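Local coordinates for protein acetyl-CoA C-acetyltransferase (Syntrophomonas wolfei subsp. wolfei, PDB 7N7Z) that probably catalyses the thiolase reaction that joins two acetyl-CoA molecules into acetoacetyl-CoA, or its reversal, as an acetyl-CoA C-acetyltransferase, at residues V9-P17 with I36-A45. Sequence-based numbering, arbitrary orientation.
Sequences VVVGMARTP and IAANAAIERA
With CG of Arg44 anti to its own carbonyl carbon (chi1 -68°) and the chain extended from CG to NE, the guanidinium reaches from the helix to the backbone of Met13, while Val11 turns CG1 anti to its amide nitrogen (chi1 -177°) and onto Ala45. In the thiolase fold, helix 30-45 here lies across one face of the mixed sheet; segment 36-45 runs roughly antiparallel to strand segment 9-15, the two axes 6.0 Å apart and crossing at 146°. Such closeness rests on small residues. Gly12 CA sits 3.6 Å from Ala41 O, where any CB would collide with that carbonyl and with the Ala45 methyl. Ala14 CB presses on Ala40 CB at 3.3 Å, tighter than normal van der Waals contact, and lies over one face of the Arg44 guanidinium, near NH1, with Ala40 CB farther off on the same side. Farther along, Thr16 CG2 meets Ala37 CB at 4.2 Å.

At the edge of this packing, Arg44 NH1 donates to Met13 O at 2.7 Å, the oxygen lying near the guanidinium plane and receiving the N-H on a lone pair. Further bonds to Glu202 O and Ile203 O help fix the group's rotation. Replacing Arg44 by an alanine is likely to leave the carbonyls of Met13, Glu202 and Ile203 without this donor and to uncover the Ala14 methyl. Met13 itself turns to the other face of the sheet, against Ile368 and Val369 of helix 360-378. Toward the helix C-terminus, Val11 CG1 packs 3.5 Å from Ala45 CB, and Ala45 CA makes a bent CA-H...O contact with Val11 O at 3.4 Å.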
loop_
_atom_site.group_PDB
_atom_site.type_symbol
_atom_site.label_atom_id
_atom_site.label_comp_id
_atom_site.label_asym_id
_atom_site.label_seq_id
_atom_site.Cartn_x
_atom_site.Cartn_y
_atom_site.Cartn_z
ATOM N N VAL B 9 -4.000 -32.608 -33.237
ATOM C CA VAL B 9 -2.811 -33.293 -32.752
ATOM C C VAL B 9 -1.915 -32.283 -32.047
ATOM O O VAL B 9 -2.021 -31.071 -32.249
ATOM C CB VAL B 9 -2.031 -33.994 -33.888
ATOM C CG1 VAL B 9 -2.878 -35.088 -34.520
ATOM C CG2 VAL B 9 -1.585 -32.982 -34.940
ATOM N N VAL B 10 -1.022 -32.804 -31.209
ATOM C CA VAL B 10 0.002 -32.013 -30.537
ATOM C C VAL B 10 1.332 -32.299 -31.217
ATOM O O VAL B 10 1.688 -33.464 -31.431
ATOM C CB VAL B 10 0.074 -32.334 -29.033
ATOM C CG1 VAL B 10 0.976 -31.335 -28.321
ATOM C CG2 VAL B 10 -1.318 -32.345 -28.426
ATOM N N VAL B 11 2.065 -31.241 -31.551
ATOM C CA VAL B 11 3.317 -31.376 -32.281
ATOM C C VAL B 11 4.532 -31.002 -31.440
ATOM O O VAL B 11 5.638 -31.477 -31.739
ATOM C CB VAL B 11 3.291 -30.543 -33.580
ATOM C CG1 VAL B 11 4.565 -30.744 -34.380
ATOM C CG2 VAL B 11 2.079 -30.917 -34.419
ATOM N N GLY B 12 4.371 -30.184 -30.411
ATOM C CA GLY B 12 5.480 -29.822 -29.547
ATOM C C GLY B 12 4.987 -29.572 -28.141
ATOM O O GLY B 12 3.870 -29.083 -27.935
ATOM N N MET B 13 5.825 -29.913 -27.164
ATOM C CA MET B 13 5.466 -29.783 -25.759
ATOM C C MET B 13 6.716 -29.497 -24.944
ATOM O O MET B 13 7.781 -30.058 -25.214
ATOM C CB MET B 13 4.788 -31.054 -25.237
ATOM C CG MET B 13 3.485 -31.387 -25.934
ATOM S SD MET B 13 2.740 -32.897 -25.302
ATOM C CE MET B 13 1.552 -32.223 -24.156
ATOM N N ALA B 14 6.578 -28.634 -23.940
ATOM C CA ALA B 14 7.700 -28.291 -23.080
ATOM C C ALA B 14 7.174 -27.663 -21.801
ATOM O O ALA B 14 6.067 -27.120 -21.758
ATOM C CB ALA B 14 8.675 -27.337 -23.778
ATOM N N ARG B 15 7.989 -27.756 -20.753
ATOM C CA ARG B 15 7.713 -27.074 -19.500
ATOM C C ARG B 15 9.038 -26.699 -18.856
ATOM O O ARG B 15 10.075 -27.309 -19.125
ATOM C CB ARG B 15 6.874 -27.939 -18.549
ATOM C CG ARG B 15 7.583 -29.170 -17.984
ATOM C CD ARG B 15 6.841 -29.711 -16.767
ATOM N NE ARG B 15 7.460 -30.908 -16.208
ATOM C CZ ARG B 15 8.283 -30.925 -15.166
ATOM N NH1 ARG B 15 8.652 -29.811 -14.554
ATOM N NH2 ARG B 15 8.750 -32.091 -14.728
ATOM N N THR B 16 8.993 -25.675 -18.015
ATOM C CA THR B 16 10.132 -25.332 -17.183
ATOM C C THR B 16 10.133 -26.227 -15.954
ATOM O O THR B 16 9.163 -26.939 -15.687
ATOM C CB THR B 16 10.071 -23.860 -16.786
ATOM O OG1 THR B 16 9.043 -23.669 -15.805
ATOM C CG2 THR B 16 9.782 -22.982 -17.997
ATOM N N PRO B 17 11.219 -26.229 -15.185
ATOM C CA PRO B 17 11.180 -26.893 -13.880
ATOM C C PRO B 17 10.137 -26.240 -12.985
ATOM O O PRO B 17 9.761 -25.081 -13.168
ATOM C CB PRO B 17 12.599 -26.696 -13.330
ATOM C CG PRO B 17 13.445 -26.422 -14.529
ATOM C CD PRO B 17 12.554 -25.685 -15.489
ATOM N N ILE B 36 9.971 -18.863 -22.355
ATOM C CA ILE B 36 10.927 -19.964 -22.443
ATOM C C ILE B 36 10.210 -21.262 -22.791
ATOM O O ILE B 36 10.642 -22.013 -23.674
ATOM C CB ILE B 36 11.723 -20.088 -21.130
ATOM C CG1 ILE B 36 12.654 -18.885 -20.963
ATOM C CG2 ILE B 36 12.522 -21.388 -21.113
ATOM C CD1 ILE B 36 13.225 -18.734 -19.567
ATOM N N ALA B 37 9.095 -21.541 -22.112
ATOM C CA ALA B 37 8.344 -22.759 -22.398
ATOM C C ALA B 37 7.745 -22.723 -23.799
ATOM O O ALA B 37 7.738 -23.740 -24.503
ATOM C CB ALA B 37 7.246 -22.954 -21.353
ATOM N N ALA B 38 7.238 -21.561 -24.219
ATOM C CA ALA B 38 6.636 -21.454 -25.544
ATOM C C ALA B 38 7.674 -21.660 -26.639
ATOM O O ALA B 38 7.426 -22.383 -27.611
ATOM C CB ALA B 38 5.952 -20.097 -25.702
ATOM N N ASN B 39 8.842 -21.025 -26.504
ATOM C CA ASN B 39 9.893 -21.201 -27.501
ATOM C C ASN B 39 10.323 -22.658 -27.590
ATOM O O ASN B 39 10.562 -23.179 -28.686
ATOM C CB ASN B 39 11.088 -20.309 -27.163
ATOM C CG ASN B 39 10.899 -18.882 -27.633
ATOM O OD1 ASN B 39 10.303 -18.633 -28.681
ATOM N ND2 ASN B 39 11.407 -17.933 -26.855
ATOM N N ALA B 40 10.425 -23.335 -26.444
ATOM C CA ALA B 40 10.796 -24.744 -26.447
ATOM C C ALA B 40 9.784 -25.573 -27.224
ATOM O O ALA B 40 10.152 -26.374 -28.090
ATOM C CB ALA B 40 10.922 -25.255 -25.012
ATOM N N ALA B 41 8.496 -25.390 -26.931
ATOM C CA ALA B 41 7.470 -26.149 -27.638
ATOM C C ALA B 41 7.492 -25.846 -29.132
ATOM O O ALA B 41 7.346 -26.755 -29.958
ATOM C CB ALA B 41 6.094 -25.843 -27.047
ATOM N N ILE B 42 7.684 -24.576 -29.498
ATOM C CA ILE B 42 7.669 -24.199 -30.908
ATOM C C ILE B 42 8.851 -24.822 -31.639
ATOM O O ILE B 42 8.701 -25.383 -32.731
ATOM C CB ILE B 42 7.661 -22.666 -31.057
ATOM C CG1 ILE B 42 6.308 -22.103 -30.611
ATOM C CG2 ILE B 42 7.963 -22.273 -32.499
ATOM C CD1 ILE B 42 6.266 -20.590 -30.520
ATOM N N GLU B 43 10.046 -24.729 -31.054
ATOM C CA GLU B 43 11.217 -25.326 -31.685
ATOM C C GLU B 43 11.055 -26.835 -31.814
ATOM O O GLU B 43 11.346 -27.415 -32.867
ATOM C CB GLU B 43 12.477 -25.001 -30.886
ATOM C CG GLU B 43 13.734 -25.572 -31.514
ATOM C CD GLU B 43 13.985 -27.008 -31.098
ATOM O OE1 GLU B 43 14.058 -27.894 -31.971
ATOM O OE2 GLU B 43 14.137 -27.246 -29.889
ATOM N N ARG B 44 10.621 -27.493 -30.737
ATOM C CA ARG B 44 10.479 -28.945 -30.764
ATOM C C ARG B 44 9.489 -29.376 -31.836
ATOM O O ARG B 44 9.688 -30.399 -32.502
ATOM C CB ARG B 44 10.040 -29.453 -29.392
ATOM C CG ARG B 44 11.106 -29.304 -28.321
ATOM C CD ARG B 44 10.531 -29.455 -26.926
ATOM N NE ARG B 44 11.569 -29.365 -25.906
ATOM C CZ ARG B 44 11.417 -29.738 -24.643
ATOM N NH1 ARG B 44 10.271 -30.230 -24.200
ATOM N NH2 ARG B 44 12.441 -29.615 -23.803
ATOM N N ALA B 45 8.415 -28.608 -32.018
ATOM C CA ALA B 45 7.463 -28.916 -33.078
ATOM C C ALA B 45 8.082 -28.730 -34.457
ATOM O O ALA B 45 7.661 -29.385 -35.417
ATOM C CB ALA B 45 6.219 -28.036 -32.936
#